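Local coordinates for chitinase A (Cycas revoluta, PDB 4MNK), which probably hydrolyses chitin as a class V plant chitinase of glycoside hydrolase family 18, and here holds N-acetylglucosamine oligosaccharide in its cleft, at residues 158-163 with 185-190; 119-124 with 173-178; 197-202 with 243-248. All blocks are in the same frame, centred on the assembly; numbering follows the deposited sequence.

How the interactions relate
All three contacts lie in one TIM-barrel chain. Interaction 1 is fully buried and pairs two parallel barrel strands by backbone hydrogen bonds and apolar side chains, chiefly valines and Met190. Interaction 2 is partly buried and joins the loop after strand 114-119 to the short strand 173-174 and the turn after it, through Pro122, Thr173, two tyrosines and one bridging water. It touches interaction 1 (Tyr175 OH to Tyr161 N, probably a hydrogen bond), and both reach the chain B sugar. Interaction 3, partly buried and nearer the surface, relies on a CH-pi contact and one indole-to-carbonyl hydrogen bond. Its strand 234-247 neighbours strand 186-190, and interactions 1 and 3 share the chain C sugar.

Interaction 1 of 3, residues 158-163 with 185-190; sequences EAVYFH and DWVNVM. With NAG (2-acetamido-2-deoxy-beta-D-glucopyranose), chain C; NAG (2-acetamido-2-deoxy-beta-D-glucopyranose), chain B.
Val160 packs against Val187 and Val189 on the parallel strand beside it. Its CG1 meets Val187 CB at 3.9 Å, and its CG2 reaches Val189 CG2. Val189 has CG1 anti to the backbone N (chi1 -177°), which leaves CG2 to meet Val160 while CG1 lies near the backbone of Phe162. The backbones are joined by three nearly straight hydrogen bonds: Asn188 N to Glu158 O, Val160 N to Asn188 O, and Met190 N to Val160 O at 2.9 Å. Ala159 and Asn188 point to the other face. There Met190 bends at its last torsion (chi3 -77°) and brings CE to 3.7 Å from Ala159 CB. Met190 SD comes 3.2 Å from O1 of the chain B sugar. Beyond the paired strands, one water accepts from Phe162 N and donates to Met190 O. Tyr161 OH donates to O7 of the chain C sugar at 2.6 Å, with O7 at the ring edge. Phe162 CE1 lies 3.9 Å from the acetamide methyl C8 of the same sugar. Strand 155-161 bonds on to Leu117 of strand 114-119, and strand 186-190 to Val235 of strand 234-247. Helix 217-227 covers Val160 and Val189 through Phe224 and Ile221.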
loop_
_atom_site.group_PDB
_atom_site.type_symbol
_atom_site.label_atom_id
_atom_site.label_comp_id
_atom_site.label_asym_id
_atom_site.label_seq_id
_atom_site.Cartn_x
_atom_site.Cartn_y
_atom_site.Cartn_z
ATOM N N GLU A 158 -7.488 -5.719 -2.314
ATOM C CA GLU A 158 -6.334 -6.386 -1.724
ATOM C C GLU A 158 -5.040 -5.733 -2.185
ATOM O O GLU A 158 -4.982 -5.141 -3.268
ATOM C CB GLU A 158 -6.320 -7.885 -2.047
ATOM C CG GLU A 158 -5.768 -8.212 -3.427
ATOM C CD GLU A 158 -5.892 -9.672 -3.803
ATOM O OE1 GLU A 158 -5.065 -10.129 -4.621
ATOM O OE2 GLU A 158 -6.805 -10.358 -3.294
ATOM N N ALA A 159 -4.011 -5.846 -1.352
ATOM C CA ALA A 159 -2.667 -5.439 -1.721
ATOM C C ALA A 159 -2.067 -6.507 -2.623
ATOM O O ALA A 159 -2.224 -7.708 -2.372
ATOM C CB ALA A 159 -1.816 -5.259 -0.478
ATOM N N VAL A 160 -1.390 -6.068 -3.680
ATOM C CA VAL A 160 -0.653 -6.984 -4.541
ATOM C C VAL A 160 0.792 -6.536 -4.702
ATOM O O VAL A 160 1.105 -5.343 -4.631
ATOM C CB VAL A 160 -1.326 -7.204 -5.935
ATOM C CG1 VAL A 160 -2.720 -7.801 -5.781
ATOM C CG2 VAL A 160 -1.378 -5.917 -6.746
ATOM N N TYR A 161 1.665 -7.517 -4.901
ATOM C CA TYR A 161 3.050 -7.306 -5.293
ATOM C C TYR A 161 3.089 -6.416 -6.536
ATOM O O TYR A 161 2.100 -6.328 -7.271
ATOM C CB TYR A 161 3.670 -8.676 -5.582
ATOM C CG TYR A 161 5.169 -8.719 -5.780
ATOM C CD1 TYR A 161 5.711 -9.222 -6.960
ATOM C CD2 TYR A 161 6.046 -8.293 -4.779
ATOM C CE1 TYR A 161 7.083 -9.289 -7.150
ATOM C CE2 TYR A 161 7.422 -8.350 -4.961
ATOM C CZ TYR A 161 7.931 -8.851 -6.149
ATOM O OH TYR A 161 9.291 -8.919 -6.350
ATOM N N PHE A 162 4.221 -5.754 -6.772
ATOM C CA PHE A 162 4.337 -4.831 -7.904
ATOM C C PHE A 162 4.114 -5.520 -9.249
ATOM O O PHE A 162 3.715 -4.876 -10.220
ATOM C CB PHE A 162 5.687 -4.094 -7.884
ATOM C CG PHE A 162 6.789 -4.792 -8.641
ATOM C CD1 PHE A 162 7.488 -5.853 -8.073
ATOM C CD2 PHE A 162 7.141 -4.367 -9.920
ATOM C CE1 PHE A 162 8.511 -6.492 -8.771
ATOM C CE2 PHE A 162 8.159 -5.000 -10.626
ATOM C CZ PHE A 162 8.847 -6.062 -10.053
ATOM N N HIS A 163 4.363 -6.829 -9.275
ATOM C CA HIS A 163 4.339 -7.631 -10.493
ATOM C C HIS A 163 3.270 -8.713 -10.386
ATOM O O HIS A 163 2.973 -9.203 -9.293
ATOM C CB HIS A 163 5.710 -8.279 -10.685
ATOM C CG HIS A 163 6.009 -8.680 -12.096
ATOM N ND1 HIS A 163 5.481 -9.810 -12.680
ATOM C CD2 HIS A 163 6.813 -8.114 -13.028
ATOM C CE1 HIS A 163 5.936 -9.917 -13.917
ATOM N NE2 HIS A 163 6.746 -8.900 -14.153
ATOM N N ASP A 185 -13.100 -4.924 -6.133
ATOM C CA ASP A 185 -13.326 -3.615 -6.731
ATOM C C ASP A 185 -12.059 -3.040 -7.350
ATOM O O ASP A 185 -12.117 -2.405 -8.402
ATOM C CB ASP A 185 -13.935 -2.674 -5.701
ATOM C CG ASP A 185 -15.306 -3.125 -5.278
ATOM O OD1 ASP A 185 -16.268 -2.885 -6.038
ATOM O OD2 ASP A 185 -15.422 -3.750 -4.205
ATOM N N TRP A 186 -10.924 -3.277 -6.698
ATOM C CA TRP A 186 -9.611 -2.970 -7.261
ATOM C C TRP A 186 -8.514 -3.631 -6.444
ATOM O O TRP A 186 -8.783 -4.200 -5.384
ATOM C CB TRP A 186 -9.371 -1.456 -7.377
ATOM C CG TRP A 186 -9.197 -0.697 -6.080
ATOM C CD1 TRP A 186 -8.041 -0.539 -5.367
ATOM C CD2 TRP A 186 -10.204 0.042 -5.381
ATOM N NE1 TRP A 186 -8.270 0.243 -4.256
ATOM C CE2 TRP A 186 -9.590 0.612 -4.241
ATOM C CE3 TRP A 186 -11.569 0.266 -5.596
ATOM C CZ2 TRP A 186 -10.298 1.393 -3.322
ATOM C CZ3 TRP A 186 -12.270 1.044 -4.683
ATOM C CH2 TRP A 186 -11.633 1.593 -3.558
ATOM N N VAL A 187 -7.287 -3.570 -6.954
ATOM C CA VAL A 187 -6.114 -3.993 -6.201
ATOM C C VAL A 187 -5.150 -2.828 -6.047
ATOM O O VAL A 187 -5.045 -1.969 -6.927
ATOM C CB VAL A 187 -5.385 -5.217 -6.825
ATOM C CG1 VAL A 187 -6.290 -6.436 -6.824
ATOM C CG2 VAL A 187 -4.865 -4.913 -8.235
ATOM N N ASN A 188 -4.464 -2.814 -4.913
ATOM C CA ASN A 188 -3.488 -1.791 -4.591
ATOM C C ASN A 188 -2.099 -2.326 -4.903
ATOM O O ASN A 188 -1.569 -3.181 -4.187
ATOM C CB ASN A 188 -3.633 -1.386 -3.124
ATOM C CG ASN A 188 -4.973 -0.732 -2.834
ATOM O OD1 ASN A 188 -5.397 0.181 -3.547
ATOM N ND2 ASN A 188 -5.651 -1.201 -1.792
ATOM N N VAL A 189 -1.531 -1.834 -6.001
ATOM C CA VAL A 189 -0.252 -2.324 -6.506
ATOM C C VAL A 189 0.896 -1.672 -5.744
ATOM O O VAL A 189 1.101 -0.461 -5.829
ATOM C CB VAL A 189 -0.100 -2.062 -8.027
ATOM C CG1 VAL A 189 1.209 -2.639 -8.543
ATOM C CG2 VAL A 189 -1.280 -2.643 -8.798
ATOM N N MET A 190 1.639 -2.488 -5.004
ATOM C CA MET A 190 2.721 -1.993 -4.154
ATOM C C MET A 190 3.995 -1.758 -4.967
ATOM O O MET A 190 4.966 -2.517 -4.879
ATOM C CB MET A 190 2.945 -2.940 -2.972
ATOM C CG MET A 190 1.717 -3.042 -2.069
ATOM S SD MET A 190 1.921 -4.094 -0.629
ATOM C CE MET A 190 1.792 -5.723 -1.359
HETATM C C1 NAG C . 13.421 -7.259 -2.311
HETATM C C2 NAG C . 11.972 -6.798 -2.140
HETATM C C3 NAG C . 11.783 -5.917 -0.904
HETATM C C4 NAG C . 12.453 -6.507 0.335
HETATM C C5 NAG C . 13.871 -6.999 0.014
HETATM C C6 NAG C . 14.518 -7.701 1.207
HETATM C C7 NAG C . 10.890 -6.693 -4.338
HETATM C C8 NAG C . 10.481 -5.826 -5.492
HETATM N N2 NAG C . 11.516 -6.089 -3.325
HETATM O O3 NAG C . 10.401 -5.739 -0.672
HETATM O O4 NAG C . 12.496 -5.525 1.350
HETATM O O5 NAG C . 13.876 -7.864 -1.114
HETATM O O6 NAG C . 13.809 -8.878 1.530
HETATM O O7 NAG C . 10.651 -7.904 -4.359
HETATM C C1 NAG B . 4.304 -2.802 2.456
HETATM C C2 NAG B . 3.180 -2.887 3.498
HETATM C C3 NAG B . 3.359 -1.848 4.607
HETATM C C4 NAG B . 4.803 -1.728 5.103
HETATM C C5 NAG B . 5.767 -1.650 3.913
HETATM C C6 NAG B . 7.237 -1.556 4.325
HETATM C C7 NAG B . 1.444 -1.737 2.124
HETATM C C8 NAG B . 0.021 -1.800 1.647
HETATM N N2 NAG B . 1.849 -2.745 2.910
HETATM O O1 NAG B . 4.231 -3.910 1.589
HETATM O O3 NAG B . 2.492 -2.147 5.682
HETATM O O4 NAG B . 4.905 -0.560 5.888
HETATM O O5 NAG B . 5.574 -2.782 3.086
HETATM O O6 NAG B . 7.624 -2.702 5.049
HETATM O O7 NAG B . 2.158 -0.793 1.778
HETATM O O HOH W 1 5.831 -5.008 -4.292
#

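Interaction 2 of 3, residues 119-124 with 173-178; sequences YEYPEP and TEYPVQ. With NAG (2-acetamido-2-deoxy-beta-D-glucopyranose), chain B.
The sugar-binding cleft of this family 18 enzyme is bordered by the loop 119-124, which packs against residues 173-175. Pro122 CG lies 4.0 Å from Tyr175 CE2, with the two side chains at about a right angle. Tyr175 OH comes to the edge of the Tyr121 ring, 3.8 Å from CD1. Thr173 turns its methyl CG2 to the loop, 3.5 Å from Pro122 O and 3.8 Å from Glu123 CB. Its hydroxyl, anti to the backbone N (chi1 -170°), is hydrogen-bonded to Gln125. One water bridges the two segments, 2.8 Å from Tyr119 O and 2.7 Å from Tyr175 OH. Tyr175 OH is also hydrogen-bonded to the backbone N of Tyr161. The extended Glu120 side chain reaches O1 of the chain B sugar, whose single proton has Glu120 OE1 (2.9 Å from O1) and OE2 (3.0 Å) both within weak hydrogen-bonding reach. An alanine here removes the carboxylate, so that sugar would probably lose this bonding and be held less firmly, by Asp118 and Tyr192. Pro122 is the centre of an inverse gamma turn. Asp118 and Glu120 belong to the DxDxE signature of family 18 chitinases, at the end of barrel strand 114-119.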
loop_
_atom_site.group_PDB
_atom_site.type_symbol
_atom_site.label_atom_id
_atom_site.label_comp_id
_atom_site.label_asym_id
_atom_site.label_seq_id
_atom_site.Cartn_x
_atom_site.Cartn_y
_atom_site.Cartn_z
ATOM N N TYR A 119 -1.930 -9.394 2.359
ATOM C CA TYR A 119 -1.303 -10.699 2.515
ATOM C C TYR A 119 -0.055 -10.743 1.642
ATOM O O TYR A 119 -0.142 -10.735 0.412
ATOM C CB TYR A 119 -2.304 -11.782 2.097
ATOM C CG TYR A 119 -1.831 -13.226 2.140
ATOM C CD1 TYR A 119 -2.566 -14.214 1.493
ATOM C CD2 TYR A 119 -0.669 -13.610 2.821
ATOM C CE1 TYR A 119 -2.175 -15.542 1.522
ATOM C CE2 TYR A 119 -0.259 -14.945 2.846
ATOM C CZ TYR A 119 -1.021 -15.901 2.193
ATOM O OH TYR A 119 -0.639 -17.222 2.214
ATOM N N GLU A 120 1.105 -10.783 2.289
ATOM C CA GLU A 120 2.376 -10.693 1.583
ATOM C C GLU A 120 3.235 -11.931 1.862
ATOM O O GLU A 120 3.987 -11.946 2.832
ATOM C CB GLU A 120 3.097 -9.393 1.975
ATOM C CG GLU A 120 2.290 -8.139 1.623
ATOM C CD GLU A 120 2.889 -6.837 2.134
ATOM O OE1 GLU A 120 4.125 -6.739 2.277
ATOM O OE2 GLU A 120 2.114 -5.890 2.372
ATOM N N TYR A 121 3.148 -12.973 1.028
ATOM C CA TYR A 121 2.361 -13.016 -0.212
ATOM C C TYR A 121 1.714 -14.396 -0.359
ATOM O O TYR A 121 2.170 -15.357 0.269
ATOM C CB TYR A 121 3.265 -12.755 -1.427
ATOM C CG TYR A 121 3.989 -11.436 -1.364
ATOM C CD1 TYR A 121 3.405 -10.272 -1.861
ATOM C CD2 TYR A 121 5.255 -11.348 -0.788
ATOM C CE1 TYR A 121 4.070 -9.052 -1.790
ATOM C CE2 TYR A 121 5.923 -10.140 -0.707
ATOM C CZ TYR A 121 5.328 -8.999 -1.208
ATOM O OH TYR A 121 6.003 -7.805 -1.127
ATOM N N PRO A 122 0.653 -14.504 -1.187
ATOM C CA PRO A 122 0.027 -15.804 -1.450
ATOM C C PRO A 122 0.875 -16.671 -2.387
ATOM O O PRO A 122 0.509 -16.906 -3.543
ATOM C CB PRO A 122 -1.312 -15.428 -2.089
ATOM C CG PRO A 122 -1.068 -14.094 -2.711
ATOM C CD PRO A 122 -0.105 -13.396 -1.802
ATOM N N GLU A 123 2.008 -17.132 -1.865
ATOM C CA GLU A 123 2.927 -18.001 -2.588
ATOM C C GLU A 123 3.530 -18.988 -1.585
ATOM O O GLU A 123 3.653 -18.659 -0.406
ATOM C CB GLU A 123 4.010 -17.180 -3.311
ATOM C CG GLU A 123 4.893 -16.298 -2.420
ATOM C CD GLU A 123 6.067 -17.048 -1.809
ATOM O OE1 GLU A 123 6.439 -18.120 -2.334
ATOM O OE2 GLU A 123 6.621 -16.559 -0.800
ATOM N N PRO A 124 3.908 -20.201 -2.040
ATOM C CA PRO A 124 3.868 -20.747 -3.403
ATOM C C PRO A 124 2.464 -21.163 -3.869
ATOM O O PRO A 124 1.465 -20.696 -3.316
ATOM C CB PRO A 124 4.812 -21.951 -3.319
ATOM C CG PRO A 124 4.736 -22.380 -1.911
ATOM C CD PRO A 124 4.573 -21.128 -1.103
ATOM N N THR A 173 4.077 -18.927 -8.612
ATOM C CA THR A 173 2.650 -18.713 -8.830
ATOM C C THR A 173 2.450 -17.310 -9.412
ATOM O O THR A 173 3.422 -16.591 -9.666
ATOM C CB THR A 173 1.808 -18.940 -7.532
ATOM O OG1 THR A 173 0.412 -18.953 -7.856
ATOM C CG2 THR A 173 2.092 -17.870 -6.476
ATOM N N GLU A 174 1.197 -16.934 -9.641
ATOM C CA GLU A 174 0.875 -15.615 -10.170
ATOM C C GLU A 174 -0.536 -15.231 -9.761
ATOM O O GLU A 174 -1.352 -16.098 -9.454
ATOM C CB GLU A 174 1.025 -15.584 -11.696
ATOM C CG GLU A 174 0.076 -16.495 -12.461
ATOM C CD GLU A 174 0.457 -16.613 -13.920
ATOM O OE1 GLU A 174 1.448 -17.311 -14.219
ATOM O OE2 GLU A 174 -0.234 -16.005 -14.762
ATOM N N TYR A 175 -0.822 -13.934 -9.756
ATOM C CA TYR A 175 -2.160 -13.462 -9.420
ATOM C C TYR A 175 -3.142 -13.806 -10.534
ATOM O O TYR A 175 -2.890 -13.493 -11.702
ATOM C CB TYR A 175 -2.158 -11.956 -9.164
ATOM C CG TYR A 175 -1.413 -11.540 -7.918
ATOM C CD1 TYR A 175 -0.110 -11.054 -7.996
ATOM C CD2 TYR A 175 -2.012 -11.628 -6.661
ATOM C CE1 TYR A 175 0.586 -10.667 -6.853
ATOM C CE2 TYR A 175 -1.327 -11.244 -5.508
ATOM C CZ TYR A 175 -0.027 -10.760 -5.611
ATOM O OH TYR A 175 0.661 -10.367 -4.483
ATOM N N PRO A 176 -4.260 -14.465 -10.180
ATOM C CA PRO A 176 -5.268 -14.798 -11.187
ATOM C C PRO A 176 -6.125 -13.567 -11.495
ATOM O O PRO A 176 -7.054 -13.253 -10.749
ATOM C CB PRO A 176 -6.081 -15.910 -10.516
ATOM C CG PRO A 176 -5.931 -15.665 -9.044
ATOM C CD PRO A 176 -4.596 -14.999 -8.844
ATOM N N VAL A 177 -5.801 -12.873 -12.585
ATOM C CA VAL A 177 -6.359 -11.535 -12.816
ATOM C C VAL A 177 -7.856 -11.506 -13.119
ATOM O O VAL A 177 -8.545 -10.580 -12.701
ATOM C CB VAL A 177 -5.564 -10.707 -13.871
ATOM C CG1 VAL A 177 -4.117 -10.540 -13.432
ATOM C CG2 VAL A 177 -5.645 -11.332 -15.258
ATOM N N GLN A 178 -8.354 -12.512 -13.837
ATOM C CA GLN A 178 -9.781 -12.589 -14.145
ATOM C C GLN A 178 -10.587 -12.841 -12.867
ATOM O O GLN A 178 -11.615 -12.200 -12.634
ATOM C CB GLN A 178 -10.049 -13.676 -15.188
ATOM C CG GLN A 178 -11.480 -13.717 -15.691
ATOM C CD GLN A 178 -11.779 -14.990 -16.445
ATOM O OE1 GLN A 178 -11.768 -16.082 -15.876
ATOM N NE2 GLN A 178 -12.039 -14.858 -17.739
HETATM C C1 NAG B . 4.304 -2.802 2.456
HETATM C C2 NAG B . 3.180 -2.887 3.498
HETATM C C3 NAG B . 3.359 -1.848 4.607
HETATM C C4 NAG B . 4.803 -1.728 5.103
HETATM C C5 NAG B . 5.767 -1.650 3.913
HETATM C C6 NAG B . 7.237 -1.556 4.325
HETATM C C7 NAG B . 1.444 -1.737 2.124
HETATM C C8 NAG B . 0.021 -1.800 1.647
HETATM N N2 NAG B . 1.849 -2.745 2.910
HETATM O O1 NAG B . 4.231 -3.910 1.589
HETATM O O3 NAG B . 2.492 -2.147 5.682
HETATM O O4 NAG B . 4.905 -0.560 5.888
HETATM O O5 NAG B . 5.574 -2.782 3.086
HETATM O O6 NAG B . 7.624 -2.702 5.049
HETATM O O7 NAG B . 2.158 -0.793 1.778
HETATM O O HOH W 2 -0.793 -10.125 -2.252
#

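Interaction 3 of 3, residues 197-202 with 243-248; sequences SWENFT and RSWLLK. With NAG (2-acetamido-2-deoxy-beta-D-glucopyranose), chain C; NAG (2-acetamido-2-deoxy-beta-D-glucopyranose), chain D.
Trp245 lies under Thr202, whose CA sits over the six-membered ring in a CH-pi contact, 3.9 Å from the centroid. Strand 234-247 starts in the TIM barrel and runs on into antiparallel pairing with strands 262-270 and 300-304, consistent with the insertion domain of class V family 18 chitinases. Trp245 stands on that extension, and the loop 197-202 wraps over it. Phe201 C covers the rim of the same ring face. Ser197 N lies by the opposite face, so the indole is held between two parts of one loop. The indole NE1 donates to Glu199 O at 3.0 Å, with the acceptor in the ring plane but the bond bent to 142°. Thr202 CG2 also meets Leu247 CD2 at 3.8 Å. The hydroxyl of Thr202 turns elsewhere, to Gly254 and Ala257. One water accepts from Ser197 N and donates to Ser244 O. With CG between the backbone N and the carbonyl carbon (chi1 60°), the Trp198 indole stands out from the loop and lays one face against the chain C sugar, with C5 above the ring. The ring edge faces Arg243 NE, which forms a salt bridge with Asp193. The Glu199 carboxylate is held by His195 and Gly196. Trp198 NE1 donates in the ring plane to O6 of the chain D sugar, at 3.2 Å and an angle of 154°.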
loop_
_atom_site.group_PDB
_atom_site.type_symbol
_atom_site.label_atom_id
_atom_site.label_comp_id
_atom_site.label_asym_id
_atom_site.label_seq_id
_atom_site.Cartn_x
_atom_site.Cartn_y
_atom_site.Cartn_z
ATOM N N SER A 197 18.494 -0.922 1.660
ATOM C CA SER A 197 19.731 -1.200 2.390
ATOM C C SER A 197 20.195 -2.657 2.343
ATOM O O SER A 197 21.315 -2.964 2.761
ATOM C CB SER A 197 19.601 -0.740 3.841
ATOM O OG SER A 197 18.489 -1.343 4.475
ATOM N N TRP A 198 19.340 -3.543 1.839
ATOM C CA TRP A 198 19.722 -4.938 1.613
ATOM C C TRP A 198 20.725 -5.063 0.464
ATOM O O TRP A 198 21.363 -6.105 0.296
ATOM C CB TRP A 198 18.489 -5.815 1.366
ATOM C CG TRP A 198 17.661 -5.417 0.175
ATOM C CD1 TRP A 198 17.828 -5.830 -1.114
ATOM C CD2 TRP A 198 16.526 -4.541 0.171
ATOM N NE1 TRP A 198 16.874 -5.263 -1.924
ATOM C CE2 TRP A 198 16.060 -4.468 -1.161
ATOM C CE3 TRP A 198 15.855 -3.813 1.164
ATOM C CZ2 TRP A 198 14.953 -3.694 -1.527
ATOM C CZ3 TRP A 198 14.755 -3.041 0.797
ATOM C CH2 TRP A 198 14.318 -2.989 -0.538
ATOM N N GLU A 199 20.848 -3.992 -0.320
ATOM C CA GLU A 199 21.839 -3.886 -1.389
ATOM C C GLU A 199 22.970 -2.966 -0.943
ATOM O O GLU A 199 22.734 -1.980 -0.241
ATOM C CB GLU A 199 21.205 -3.307 -2.657
ATOM C CG GLU A 199 20.063 -4.126 -3.246
ATOM C CD GLU A 199 19.161 -3.310 -4.160
ATOM O OE1 GLU A 199 18.934 -2.116 -3.872
ATOM O OE2 GLU A 199 18.667 -3.865 -5.161
ATOM N N ASN A 200 24.193 -3.276 -1.366
ATOM C CA ASN A 200 25.360 -2.444 -1.039
ATOM C C ASN A 200 25.632 -1.311 -2.046
ATOM O O ASN A 200 26.764 -0.831 -2.169
ATOM C CB ASN A 200 26.609 -3.310 -0.801
ATOM C CG ASN A 200 26.817 -4.362 -1.879
ATOM O OD1 ASN A 200 26.448 -4.172 -3.038
ATOM N ND2 ASN A 200 27.424 -5.481 -1.498
ATOM N N PHE A 201 24.585 -0.914 -2.767
ATOM C CA PHE A 201 24.622 0.225 -3.678
ATOM C C PHE A 201 23.338 1.025 -3.517
ATOM O O PHE A 201 22.291 0.460 -3.197
ATOM C CB PHE A 201 24.756 -0.233 -5.133
ATOM C CG PHE A 201 26.084 -0.851 -5.457
ATOM C CD1 PHE A 201 27.213 -0.063 -5.608
ATOM C CD2 PHE A 201 26.202 -2.220 -5.618
ATOM C CE1 PHE A 201 28.436 -0.632 -5.906
ATOM C CE2 PHE A 201 27.421 -2.794 -5.916
ATOM C CZ PHE A 201 28.539 -1.999 -6.058
ATOM N N THR A 202 23.421 2.334 -3.740
ATOM C CA THR A 202 22.230 3.192 -3.726
ATOM C C THR A 202 21.433 3.007 -5.010
ATOM O O THR A 202 21.997 2.715 -6.069
ATOM C CB THR A 202 22.573 4.686 -3.561
ATOM O OG1 THR A 202 23.318 5.142 -4.697
ATOM C CG2 THR A 202 23.371 4.929 -2.281
ATOM N N ARG A 243 13.889 5.063 1.092
ATOM C CA ARG A 243 14.845 4.081 1.586
ATOM C C ARG A 243 16.216 4.730 1.692
ATOM O O ARG A 243 16.652 5.436 0.776
ATOM C CB ARG A 243 14.892 2.855 0.672
ATOM C CG ARG A 243 13.646 1.983 0.725
ATOM C CD ARG A 243 13.661 1.081 1.941
ATOM N NE ARG A 243 12.382 0.410 2.141
ATOM C CZ ARG A 243 12.008 -0.159 3.282
ATOM N NH1 ARG A 243 12.815 -0.141 4.337
ATOM N NH2 ARG A 243 10.823 -0.743 3.369
ATOM N N SER A 244 16.887 4.492 2.813
ATOM C CA SER A 244 18.142 5.168 3.107
ATOM C C SER A 244 19.310 4.207 3.257
ATOM O O SER A 244 19.142 3.054 3.674
ATOM C CB SER A 244 18.001 6.006 4.376
ATOM O OG SER A 244 17.778 5.165 5.490
ATOM N N TRP A 245 20.492 4.721 2.934
ATOM C CA TRP A 245 21.746 3.993 3.025
ATOM C C TRP A 245 22.772 4.861 3.738
ATOM O O TRP A 245 22.656 6.093 3.758
ATOM C CB TRP A 245 22.312 3.740 1.631
ATOM C CG TRP A 245 21.688 2.675 0.783
ATOM C CD1 TRP A 245 22.140 1.397 0.613
ATOM C CD2 TRP A 245 20.555 2.816 -0.083
ATOM N NE1 TRP A 245 21.344 0.726 -0.281
ATOM C CE2 TRP A 245 20.363 1.572 -0.723
ATOM C CE3 TRP A 245 19.668 3.863 -0.362
ATOM C CZ2 TRP A 245 19.331 1.351 -1.637
ATOM C CZ3 TRP A 245 18.634 3.638 -1.267
ATOM C CH2 TRP A 245 18.476 2.390 -1.891
ATOM N N LEU A 246 23.792 4.211 4.293
ATOM C CA LEU A 246 25.020 4.890 4.685
ATOM C C LEU A 246 26.033 4.713 3.560
ATOM O O LEU A 246 26.274 3.590 3.107
ATOM C CB LEU A 246 25.569 4.330 6.000
ATOM C CG LEU A 246 24.684 4.476 7.241
ATOM C CD1 LEU A 246 25.332 3.807 8.443
ATOM C CD2 LEU A 246 24.380 5.937 7.544
ATOM N N LEU A 247 26.607 5.822 3.102
ATOM C CA LEU A 247 27.555 5.804 1.992
ATOM C C LEU A 247 28.920 5.296 2.423
ATOM O O LEU A 247 29.385 5.595 3.527
ATOM C CB LEU A 247 27.694 7.199 1.379
ATOM C CG LEU A 247 26.451 7.804 0.720
ATOM C CD1 LEU A 247 26.683 9.271 0.415
ATOM C CD2 LEU A 247 26.061 7.045 -0.540
ATOM N N LYS A 248 29.558 4.527 1.545
ATOM C CA LYS A 248 30.924 4.070 1.778
ATOM C C LYS A 248 31.897 5.248 1.705
ATOM O O LYS A 248 32.820 5.345 2.517
ATOM C CB LYS A 248 31.314 2.976 0.778
ATOM C CG LYS A 248 32.625 2.264 1.113
ATOM C CD LYS A 248 32.880 1.063 0.206
ATOM C CE LYS A 248 32.139 -0.182 0.680
ATOM N NZ LYS A 248 32.373 -1.346 -0.222
HETATM C C1 NAG C . 13.421 -7.259 -2.311
HETATM C C2 NAG C . 11.972 -6.798 -2.140
HETATM C C3 NAG C . 11.783 -5.917 -0.904
HETATM C C4 NAG C . 12.453 -6.507 0.335
HETATM C C5 NAG C . 13.871 -6.999 0.014
HETATM C C6 NAG C . 14.518 -7.701 1.207
HETATM C C7 NAG C . 10.890 -6.693 -4.338
HETATM C C8 NAG C . 10.481 -5.826 -5.492
HETATM N N2 NAG C . 11.516 -6.089 -3.325
HETATM O O3 NAG C . 10.401 -5.739 -0.672
HETATM O O4 NAG C . 12.496 -5.525 1.350
HETATM O O5 NAG C . 13.876 -7.864 -1.114
HETATM O O6 NAG C . 13.809 -8.878 1.530
HETATM O O7 NAG C . 10.651 -7.904 -4.359
HETATM C C1 NAG D . 16.127 -9.415 -6.344
HETATM C C2 NAG D . 16.149 -10.202 -5.034
HETATM C C3 NAG D . 14.985 -9.819 -4.115
HETATM C C4 NAG D . 14.730 -8.311 -4.035
HETATM C C5 NAG D . 14.764 -7.711 -5.448
HETATM C C6 NAG D . 14.577 -6.197 -5.481
HETATM C C7 NAG D . 17.162 -12.416 -5.312
HETATM C C8 NAG D . 16.920 -13.861 -5.632
HETATM N N2 NAG D . 16.089 -11.625 -5.321
HETATM O O1 NAG D . 17.330 -9.630 -7.047
HETATM O O3 NAG D . 15.208 -10.339 -2.822
HETATM O O4 NAG D . 13.452 -8.136 -3.458
HETATM O O5 NAG D . 15.989 -8.031 -6.082
HETATM O O6 NAG D . 15.642 -5.549 -4.818
HETATM O O7 NAG D . 18.300 -12.025 -5.057
HETATM O O HOH W 3 17.129 1.225 2.934
#